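PDB 4JG9: lipoprotein from Bacillus anthracis, which is of unknown function but, as a putative lipoprotein with a DUF4871 domain, may bind lipid and probably sits at the cell surface. Local coordinates for residues A[90-95]-A[143-148]; A[73-78]-A[164-169]; A[102-107]-A[157-162]. All coordinates share one frame; numbering follows the deposited sequence.

Contact 1 (A[90-95]-A[143-148]); sequences IMWYFL and LPLTMS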
loop_
_atom_site.group_PDB
_atom_site.type_symbol
_atom_site.label_atom_id
_atom_site.label_comp_id
_atom_site.label_asym_id
_atom_site.label_seq_id
_atom_site.Cartn_x
_atom_site.Cartn_y
_atom_site.Cartn_z
ATOM N N ILE A 90 -12.798 14.315 2.568
ATOM C CA ILE A 90 -12.354 15.660 2.879
ATOM C C ILE A 90 -11.975 16.418 1.624
ATOM O O ILE A 90 -11.251 15.920 0.765
ATOM C CB ILE A 90 -11.184 15.645 3.879
ATOM C CG1 ILE A 90 -11.675 15.016 5.186
ATOM C CG2 ILE A 90 -10.678 17.065 4.130
ATOM C CD1 ILE A 90 -10.659 14.913 6.291
HETATM N N MSE A 91 -12.503 17.626 1.506
HETATM C CA MSE A 91 -12.222 18.423 0.338
HETATM C C MSE A 91 -10.790 18.966 0.361
HETATM O O MSE A 91 -10.336 19.547 1.356
HETATM C CB MSE A 91 -13.268 19.526 0.188
HETATM C CG MSE A 91 -14.426 19.115 -0.747
HETATM SE SE MSE A 91 -13.844 19.327 -2.607
HETATM C CE MSE A 91 -12.784 20.898 -2.185
ATOM N N TRP A 92 -10.067 18.735 -0.730
ATOM C CA TRP A 92 -8.718 19.267 -0.866
ATOM C C TRP A 92 -8.720 20.459 -1.810
ATOM O O TRP A 92 -9.523 20.514 -2.748
ATOM C CB TRP A 92 -7.759 18.190 -1.349
ATOM C CG TRP A 92 -7.315 17.309 -0.240
ATOM C CD1 TRP A 92 -8.092 16.441 0.480
ATOM C CD2 TRP A 92 -5.990 17.196 0.289
ATOM N NE1 TRP A 92 -7.334 15.802 1.433
ATOM C CE2 TRP A 92 -6.038 16.240 1.334
ATOM C CE3 TRP A 92 -4.768 17.805 -0.016
ATOM C CZ2 TRP A 92 -4.910 15.878 2.075
ATOM C CZ3 TRP A 92 -3.641 17.443 0.726
ATOM C CH2 TRP A 92 -3.725 16.487 1.758
ATOM N N TYR A 93 -7.830 21.415 -1.547
ATOM C CA TYR A 93 -7.792 22.661 -2.303
ATOM C C TYR A 93 -6.402 22.931 -2.859
ATOM O O TYR A 93 -5.407 22.910 -2.114
ATOM C CB TYR A 93 -8.220 23.831 -1.409
ATOM C CG TYR A 93 -9.634 23.733 -0.891
ATOM C CD1 TYR A 93 -9.920 23.021 0.268
ATOM C CD2 TYR A 93 -10.683 24.369 -1.544
ATOM C CE1 TYR A 93 -11.221 22.938 0.758
ATOM C CE2 TYR A 93 -11.983 24.290 -1.067
ATOM C CZ TYR A 93 -12.247 23.577 0.087
ATOM O OH TYR A 93 -13.535 23.490 0.573
ATOM N N PHE A 94 -6.347 23.217 -4.161
ATOM C CA PHE A 94 -5.085 23.462 -4.850
ATOM C C PHE A 94 -4.898 24.945 -5.085
ATOM O O PHE A 94 -5.277 25.467 -6.134
ATOM C CB PHE A 94 -5.039 22.667 -6.156
ATOM C CG PHE A 94 -5.357 21.220 -5.962
ATOM C CD1 PHE A 94 -4.453 20.383 -5.334
ATOM C CD2 PHE A 94 -6.576 20.706 -6.360
ATOM C CE1 PHE A 94 -4.750 19.063 -5.125
ATOM C CE2 PHE A 94 -6.878 19.386 -6.155
ATOM C CZ PHE A 94 -5.965 18.562 -5.537
ATOM N N LEU A 95 -4.315 25.604 -4.086
ATOM C CA LEU A 95 -4.210 27.052 -4.019
ATOM C C LEU A 95 -3.148 27.583 -4.955
ATOM O O LEU A 95 -3.253 28.702 -5.466
ATOM C CB LEU A 95 -3.891 27.480 -2.583
ATOM C CG LEU A 95 -4.720 26.775 -1.501
ATOM C CD1 LEU A 95 -4.204 27.119 -0.120
ATOM C CD2 LEU A 95 -6.192 27.171 -1.617
ATOM N N LEU A 143 -10.756 19.087 -5.012
ATOM C CA LEU A 143 -10.947 17.654 -5.204
ATOM C C LEU A 143 -11.261 16.949 -3.882
ATOM O O LEU A 143 -10.536 17.092 -2.902
ATOM C CB LEU A 143 -9.694 17.038 -5.856
ATOM C CG LEU A 143 -9.766 15.542 -6.232
ATOM C CD1 LEU A 143 -10.695 15.313 -7.405
ATOM C CD2 LEU A 143 -8.393 14.948 -6.509
ATOM N N PRO A 144 -12.344 16.169 -3.855
ATOM C CA PRO A 144 -12.710 15.417 -2.650
ATOM C C PRO A 144 -11.934 14.120 -2.536
ATOM O O PRO A 144 -11.844 13.384 -3.502
ATOM C CB PRO A 144 -14.196 15.122 -2.845
ATOM C CG PRO A 144 -14.484 15.373 -4.276
ATOM C CD PRO A 144 -13.268 15.920 -4.967
ATOM N N LEU A 145 -11.339 13.886 -1.374
ATOM C CA LEU A 145 -10.572 12.678 -1.125
ATOM C C LEU A 145 -11.062 12.001 0.145
ATOM O O LEU A 145 -11.211 12.642 1.197
ATOM C CB LEU A 145 -9.093 13.021 -0.961
ATOM C CG LEU A 145 -8.421 13.664 -2.172
ATOM C CD1 LEU A 145 -6.964 13.985 -1.852
ATOM C CD2 LEU A 145 -8.529 12.743 -3.367
ATOM N N THR A 146 -11.302 10.703 0.062
ATOM C CA THR A 146 -11.718 9.957 1.238
ATOM C C THR A 146 -10.493 9.337 1.899
ATOM O O THR A 146 -9.738 8.576 1.271
ATOM C CB THR A 146 -12.759 8.884 0.883
ATOM O OG1 THR A 146 -13.890 9.515 0.270
ATOM C CG2 THR A 146 -13.230 8.151 2.127
HETATM N N MSE A 147 -10.295 9.673 3.170
HETATM C CA MSE A 147 -9.090 9.264 3.877
HETATM C C MSE A 147 -9.405 8.513 5.147
HETATM O O MSE A 147 -10.497 8.645 5.701
HETATM C CB MSE A 147 -8.259 10.489 4.250
HETATM C CG MSE A 147 -7.969 11.426 3.101
HETATM SE SE MSE A 147 -6.794 12.909 3.616
HETATM C CE MSE A 147 -8.008 13.902 4.620
ATOM N N SER A 148 -8.423 7.757 5.628
ATOM C CA SER A 148 -8.524 7.096 6.915
ATOM C C SER A 148 -7.125 6.889 7.494
ATOM O O SER A 148 -6.221 6.473 6.775
ATOM C CB SER A 148 -9.254 5.757 6.764
ATOM O OG SER A 148 -9.541 5.190 8.037
#

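Contact 2 (A[73-78]-A[164-169]); sequences EKIAMA and KYYDQF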
loop_
_atom_site.group_PDB
_atom_site.type_symbol
_atom_site.label_atom_id
_atom_site.label_comp_id
_atom_site.label_asym_id
_atom_site.label_seq_id
_atom_site.Cartn_x
_atom_site.Cartn_y
_atom_site.Cartn_z
ATOM N N GLU A 73 -1.326 29.207 0.130
ATOM C CA GLU A 73 -0.970 29.566 -1.233
ATOM C C GLU A 73 -0.433 28.384 -2.023
ATOM O O GLU A 73 0.074 28.550 -3.120
ATOM C CB GLU A 73 0.028 30.725 -1.251
ATOM C CG GLU A 73 -0.576 32.064 -0.865
ATOM C CD GLU A 73 0.414 33.211 -0.931
ATOM O OE1 GLU A 73 1.441 33.084 -1.626
ATOM O OE2 GLU A 73 0.160 34.250 -0.291
ATOM N N LYS A 74 -0.533 27.190 -1.458
ATOM C CA LYS A 74 -0.074 26.000 -2.152
ATOM C C LYS A 74 -1.127 24.912 -2.159
ATOM O O LYS A 74 -1.885 24.780 -3.108
ATOM C CB LYS A 74 1.223 25.491 -1.538
ATOM C CG LYS A 74 2.371 26.470 -1.681
ATOM C CD LYS A 74 3.706 25.820 -1.380
ATOM C CE LYS A 74 4.109 24.851 -2.473
ATOM N NZ LYS A 74 5.428 24.233 -2.183
ATOM N N ILE A 75 -1.171 24.136 -1.090
ATOM C CA ILE A 75 -2.153 23.081 -0.969
ATOM C C ILE A 75 -2.686 22.991 0.452
ATOM O O ILE A 75 -1.953 23.172 1.405
ATOM C CB ILE A 75 -1.568 21.735 -1.429
ATOM C CG1 ILE A 75 -2.673 20.700 -1.618
ATOM C CG2 ILE A 75 -0.508 21.249 -0.459
ATOM C CD1 ILE A 75 -2.232 19.483 -2.394
ATOM N N ALA A 76 -3.967 22.694 0.586
ATOM C CA ALA A 76 -4.585 22.566 1.894
ATOM C C ALA A 76 -5.813 21.682 1.816
ATOM O O ALA A 76 -6.338 21.438 0.725
ATOM C CB ALA A 76 -4.952 23.946 2.440
HETATM N N MSE A 77 -6.263 21.197 2.972
HETATM C CA MSE A 77 -7.522 20.470 3.056
HETATM C C MSE A 77 -8.495 21.242 3.930
HETATM O O MSE A 77 -8.087 22.111 4.706
HETATM C CB MSE A 77 -7.314 19.071 3.621
HETATM C CG MSE A 77 -6.560 19.055 4.939
HETATM SE SE MSE A 77 -6.462 17.255 5.755
HETATM C CE MSE A 77 -7.950 17.538 6.979
ATOM N N ALA A 78 -9.782 20.938 3.798
ATOM C CA ALA A 78 -10.772 21.545 4.671
ATOM C C ALA A 78 -10.436 21.190 6.112
ATOM O O ALA A 78 -10.050 20.048 6.411
ATOM C CB ALA A 78 -12.162 21.054 4.316
ATOM N N LYS A 164 6.839 13.515 -8.088
ATOM C CA LYS A 164 7.814 14.499 -7.618
ATOM C C LYS A 164 7.321 15.152 -6.329
ATOM O O LYS A 164 6.149 15.527 -6.232
ATOM C CB LYS A 164 8.036 15.557 -8.694
ATOM C CG LYS A 164 8.980 16.690 -8.314
ATOM C CD LYS A 164 9.052 17.686 -9.461
ATOM C CE LYS A 164 9.822 18.919 -9.091
ATOM N NZ LYS A 164 11.276 18.645 -8.998
ATOM N N TYR A 165 8.200 15.252 -5.333
ATOM C CA TYR A 165 7.832 15.835 -4.044
ATOM C C TYR A 165 7.271 17.249 -4.197
ATOM O O TYR A 165 7.851 18.085 -4.887
ATOM C CB TYR A 165 9.034 15.845 -3.097
ATOM C CG TYR A 165 8.735 16.440 -1.743
ATOM C CD1 TYR A 165 8.170 15.669 -0.732
ATOM C CD2 TYR A 165 9.017 17.773 -1.469
ATOM C CE1 TYR A 165 7.890 16.215 0.516
ATOM C CE2 TYR A 165 8.742 18.325 -0.222
ATOM C CZ TYR A 165 8.176 17.544 0.760
ATOM O OH TYR A 165 7.902 18.092 1.996
ATOM N N TYR A 166 6.144 17.514 -3.548
ATOM C CA TYR A 166 5.508 18.821 -3.648
ATOM C C TYR A 166 5.608 19.577 -2.335
ATOM O O TYR A 166 6.159 20.670 -2.279
ATOM C CB TYR A 166 4.036 18.697 -4.058
ATOM C CG TYR A 166 3.391 20.049 -4.203
ATOM C CD1 TYR A 166 3.695 20.858 -5.287
ATOM C CD2 TYR A 166 2.520 20.542 -3.242
ATOM C CE1 TYR A 166 3.131 22.110 -5.429
ATOM C CE2 TYR A 166 1.947 21.803 -3.372
ATOM C CZ TYR A 166 2.260 22.578 -4.470
ATOM O OH TYR A 166 1.709 23.821 -4.626
ATOM N N ASP A 167 5.021 19.002 -1.294
ATOM C CA ASP A 167 5.100 19.561 0.039
ATOM C C ASP A 167 4.677 18.538 1.086
ATOM O O ASP A 167 4.433 17.365 0.773
ATOM C CB ASP A 167 4.247 20.825 0.147
ATOM C CG ASP A 167 4.923 21.904 0.992
ATOM O OD1 ASP A 167 5.596 21.523 1.980
ATOM O OD2 ASP A 167 4.824 23.114 0.648
ATOM N N GLN A 168 4.595 18.990 2.330
ATOM C CA GLN A 168 4.192 18.134 3.435
ATOM C C GLN A 168 3.564 18.973 4.543
ATOM O O GLN A 168 3.867 20.156 4.672
ATOM C CB GLN A 168 5.406 17.376 3.975
ATOM C CG GLN A 168 6.356 18.229 4.803
ATOM C CD GLN A 168 7.669 17.526 5.124
ATOM O OE1 GLN A 168 8.597 18.147 5.638
ATOM N NE2 GLN A 168 7.767 16.242 4.784
ATOM N N PHE A 169 2.671 18.380 5.325
ATOM C CA PHE A 169 2.199 19.037 6.539
ATOM C C PHE A 169 1.645 18.035 7.543
ATOM O O PHE A 169 1.379 16.885 7.199
ATOM C CB PHE A 169 1.214 20.191 6.245
ATOM C CG PHE A 169 -0.068 19.761 5.602
ATOM C CD1 PHE A 169 -1.172 19.424 6.372
ATOM C CD2 PHE A 169 -0.181 19.721 4.231
ATOM C CE1 PHE A 169 -2.364 19.030 5.779
ATOM C CE2 PHE A 169 -1.368 19.320 3.629
ATOM C CZ PHE A 169 -2.459 18.975 4.406
#

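Contact 3 (A[102-107]-A[157-162]); sequences GKLSII and LNIYVN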
loop_
_atom_site.group_PDB
_atom_site.type_symbol
_atom_site.label_atom_id
_atom_site.label_comp_id
_atom_site.label_asym_id
_atom_site.label_seq_id
_atom_site.Cartn_x
_atom_site.Cartn_y
_atom_site.Cartn_z
ATOM N N GLY A 102 -0.253 16.207 -12.831
ATOM C CA GLY A 102 0.058 14.804 -12.584
ATOM C C GLY A 102 -0.888 14.114 -11.614
ATOM O O GLY A 102 -1.748 14.753 -11.012
ATOM N N LYS A 103 -0.732 12.806 -11.442
ATOM C CA LYS A 103 -1.523 12.131 -10.426
ATOM C C LYS A 103 -1.019 12.603 -9.061
ATOM O O LYS A 103 0.172 12.898 -8.887
ATOM C CB LYS A 103 -1.372 10.607 -10.505
ATOM C CG LYS A 103 -1.576 9.990 -11.859
ATOM C CD LYS A 103 -2.989 10.079 -12.355
ATOM C CE LYS A 103 -3.124 9.162 -13.574
ATOM N NZ LYS A 103 -4.246 9.596 -14.437
ATOM N N LEU A 104 -1.920 12.661 -8.093
ATOM C CA LEU A 104 -1.562 13.121 -6.753
ATOM C C LEU A 104 -1.316 11.943 -5.827
ATOM O O LEU A 104 -2.148 11.031 -5.739
ATOM C CB LEU A 104 -2.679 13.999 -6.180
ATOM C CG LEU A 104 -2.505 14.545 -4.768
ATOM C CD1 LEU A 104 -1.534 15.706 -4.761
ATOM C CD2 LEU A 104 -3.851 14.980 -4.230
ATOM N N SER A 105 -0.174 11.956 -5.147
ATOM C CA SER A 105 0.133 10.924 -4.157
ATOM C C SER A 105 0.241 11.494 -2.745
ATOM O O SER A 105 0.757 12.598 -2.529
ATOM C CB SER A 105 1.439 10.187 -4.497
ATOM O OG SER A 105 1.446 9.673 -5.817
ATOM N N ILE A 106 -0.254 10.729 -1.785
ATOM C CA ILE A 106 -0.099 11.081 -0.393
ATOM C C ILE A 106 0.477 9.897 0.362
ATOM O O ILE A 106 -0.115 8.823 0.386
ATOM C CB ILE A 106 -1.422 11.458 0.259
ATOM C CG1 ILE A 106 -1.976 12.730 -0.375
ATOM C CG2 ILE A 106 -1.215 11.685 1.753
ATOM C CD1 ILE A 106 -3.416 12.962 -0.039
ATOM N N ILE A 107 1.633 10.105 0.979
ATOM C CA ILE A 107 2.293 9.076 1.766
ATOM C C ILE A 107 2.403 9.555 3.206
ATOM O O ILE A 107 3.080 10.547 3.475
ATOM C CB ILE A 107 3.700 8.815 1.235
ATOM C CG1 ILE A 107 3.641 8.399 -0.244
ATOM C CG2 ILE A 107 4.408 7.773 2.086
ATOM C CD1 ILE A 107 4.983 7.968 -0.806
ATOM N N LEU A 157 1.788 14.310 6.392
ATOM C CA LEU A 157 1.293 13.964 5.072
ATOM C C LEU A 157 2.271 14.435 3.999
ATOM O O LEU A 157 2.385 15.634 3.753
ATOM C CB LEU A 157 -0.061 14.624 4.857
ATOM C CG LEU A 157 -1.318 13.841 5.224
ATOM C CD1 LEU A 157 -1.173 13.146 6.542
ATOM C CD2 LEU A 157 -2.510 14.793 5.262
ATOM N N ASN A 158 2.981 13.500 3.370
ATOM C CA ASN A 158 3.925 13.854 2.303
ATOM C C ASN A 158 3.240 13.813 0.950
ATOM O O ASN A 158 2.637 12.810 0.587
ATOM C CB ASN A 158 5.129 12.922 2.313
ATOM C CG ASN A 158 5.809 12.884 3.651
ATOM O OD1 ASN A 158 6.510 13.830 4.025
ATOM N ND2 ASN A 158 5.596 11.795 4.401
ATOM N N ILE A 159 3.307 14.919 0.218
ATOM C CA ILE A 159 2.506 15.074 -0.988
ATOM C C ILE A 159 3.392 15.125 -2.232
ATOM O O ILE A 159 4.392 15.851 -2.272
ATOM C CB ILE A 159 1.614 16.335 -0.907
ATOM C CG1 ILE A 159 0.667 16.255 0.293
ATOM C CG2 ILE A 159 0.822 16.542 -2.186
ATOM C CD1 ILE A 159 0.471 17.604 0.950
ATOM N N TYR A 160 3.023 14.331 -3.232
ATOM C CA TYR A 160 3.765 14.238 -4.483
ATOM C C TYR A 160 2.803 14.493 -5.623
ATOM O O TYR A 160 1.614 14.195 -5.523
ATOM C CB TYR A 160 4.403 12.845 -4.642
ATOM C CG TYR A 160 5.326 12.488 -3.500
ATOM C CD1 TYR A 160 6.710 12.516 -3.660
ATOM C CD2 TYR A 160 4.811 12.128 -2.253
ATOM C CE1 TYR A 160 7.560 12.203 -2.604
ATOM C CE2 TYR A 160 5.656 11.819 -1.188
ATOM C CZ TYR A 160 7.023 11.856 -1.373
ATOM O OH TYR A 160 7.846 11.542 -0.319
ATOM N N VAL A 161 3.311 15.093 -6.687
ATOM C CA VAL A 161 2.560 15.219 -7.914
ATOM C C VAL A 161 3.434 14.713 -9.029
ATOM O O VAL A 161 4.607 15.121 -9.150
ATOM C CB VAL A 161 2.142 16.676 -8.192
ATOM C CG1 VAL A 161 1.537 16.812 -9.593
ATOM C CG2 VAL A 161 1.198 17.159 -7.108
ATOM N N ASN A 162 2.866 13.813 -9.827
ATOM C CA ASN A 162 3.612 13.193 -10.909
ATOM C C ASN A 162 4.895 12.569 -10.366
ATOM O O ASN A 162 5.939 12.612 -11.021
ATOM C CB ASN A 162 3.918 14.206 -12.016
ATOM C CG ASN A 162 4.183 13.537 -13.346
ATOM O OD1 ASN A 162 3.743 12.407 -13.578
ATOM N ND2 ASN A 162 4.900 14.227 -14.234
HETATM O O HOH W 1 1.562 11.322 -12.722
#

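Contact 1 (A[90-95]-A[143-148])
With CG beside the backbone N in both (chi1 -81° in Trp-92), the side chains of Trp-92 and Leu-145, which project from the same face of the sheet, cross at about a right angle. Leu-145 CD1 then sits over one face of the indole, 3.6 Å from the centroid of its five-membered ring and only 12° off the normal, a CH-pi contact. The edge of the same ring is taken by Met-147, a selenomethionine: its SE lies 3.7 Å from Trp-92 NE1, near the ring plane, in a Met-aromatic arrangement. The bend at chi3 of Met-147 carries CE on to Ile-90 CD1. These groups hang from two antiparallel strands, 88-94 and 142-147, the latter outermost in this five-stranded sheet of the chain, whose short segments run at 135° to each other. Ile-90 with Leu-145 and Trp-92 with Leu-143 are hydrogen-bonded pairs; between them lies the non-hydrogen-bonded pair Met-91 and Pro-144, where the proline has no N-H to offer and needs none. Ile-90 N gives an almost straight bond to Leu-145 O (2.7 Å), and Trp-92 N binds Leu-143 O at 2.8 Å; both pairs are closed by the reciprocal bonds. On the other face, the selenium of Met-91 lies beside the Pro-144 ring, SE to CD 4.2 Å. Phe-94 offers its ring edge to Leu-143, CE2 lying 3.7 Å from Leu-143 CB. Beyond the pair, Ile-106 and Leu-104 of the second sheet pack against the Trp-92 and Leu-145 face.

Contact 2 (A[73-78]-A[164-169])
Lys-74 NZ reaches across to two neighbouring residues at once. It forms a salt bridge with Asp-167 OD2 at 3.1 Å, approaching from above the carboxylate plane, and it stands over one face of the Tyr-166 ring, 4.5 Å from the centroid and 18° off the normal, a cation-pi contact. The bend at chi3, 71°, folds the lysine chain back across the phenol, so that CE also lies 3.4 Å from Tyr-166 OH. At the edge of this ring, in its plane, comes Ile-75 CG2, 3.8 Å from Tyr-166 CE2. Farther along, Met-77 CG meets the edge of the Phe-169 ring at CZ (4.1 Å).

The next shell fixes these groups. Tyr-166 OH is hydrogen-bonded to Asp-96 OD2, and the second carboxylate oxygen of Asp-167, OD1, accepts a hydrogen bond from the backbone N of Gln-168 at 2.7 Å. Lys-74 and Ile-75 form a classic beta bulge, as do Tyr-166 and Asp-167 opposite Ile-159, which is consistent with both residues of each pair turning toward the partner segment. The segments belong to different sheets, and their short-segment axes approach to 8.9 Å at an angle of 44°, so the contact is made chiefly by side chains. Ile-75 and Phe-169 both pack on Ile-159 of strand 153-161.

The polar end thus borders the apolar packing between the sheets: with the ammonium near a carboxylate and a pi face, the lysine is likely stabilised in its charged form.

Contact 3 (A[102-107]-A[157-162])
Strands 102-110 and 153-161 form an antiparallel ladder in the second sheet of the domain, their short segments running at 163°. Ser-105 with Tyr-160 and Ile-107 with Asn-158 are the hydrogen-bonded pairs; Ser-105 N reaches Tyr-160 O at 2.9 Å, nearly straight, and the bond is returned by Tyr-160 N. On the face bearing these residues, Ile-107 CD1 approaches Tyr-160 CE2 obliquely at 3.9 Å, and the Tyr-160 ring also meets that of Phe-44. The reverse face is aliphatic: Leu-104 CD1 touches both Ile-159 CG2 (3.6 Å) and Val-161 CG2, and Ile-106 CG2 reaches Leu-157 CG. Trp-92 of the other sheet packs on Leu-157 and Ile-159. Where strand 153-161 ends, Asn-162 N still binds Lys-103 O, and a water links Lys-103 N to Asn-162 OD1. At the far end, with chi1 at -55°, the amide of Asn-158 swings beside its own backbone N and so back to the opposite strand, while OD1 accepts from Gln-168 NE2. Ile-107 O is therefore gripped twice by one residue, from opposite faces of its carbonyl plane: by Asn-158 N and by Asn-158 ND2, each at 3.0 Å.

In the fold
The three contacts join two antiparallel sheets of an all-beta domain without helices. Contact 1 lies within the first sheet and contact 3 within the second, their centres about 12 Å apart, while contact 2 spans the two, its centre about 11 Å from that of contact 1 and 9 Å from that of contact 3. Strand 75-78 borders strand 88-94, and strand 164-173 borders 153-161, so contact 2 shares a sheet with each of the others. Along the chain, contact 2 encloses both, and the segments of contacts 1 and 3 alternate. Side chains of contacts 1 and 3 pack together, consistent with a shared apolar interface between the sheets, built from strands distant in sequence.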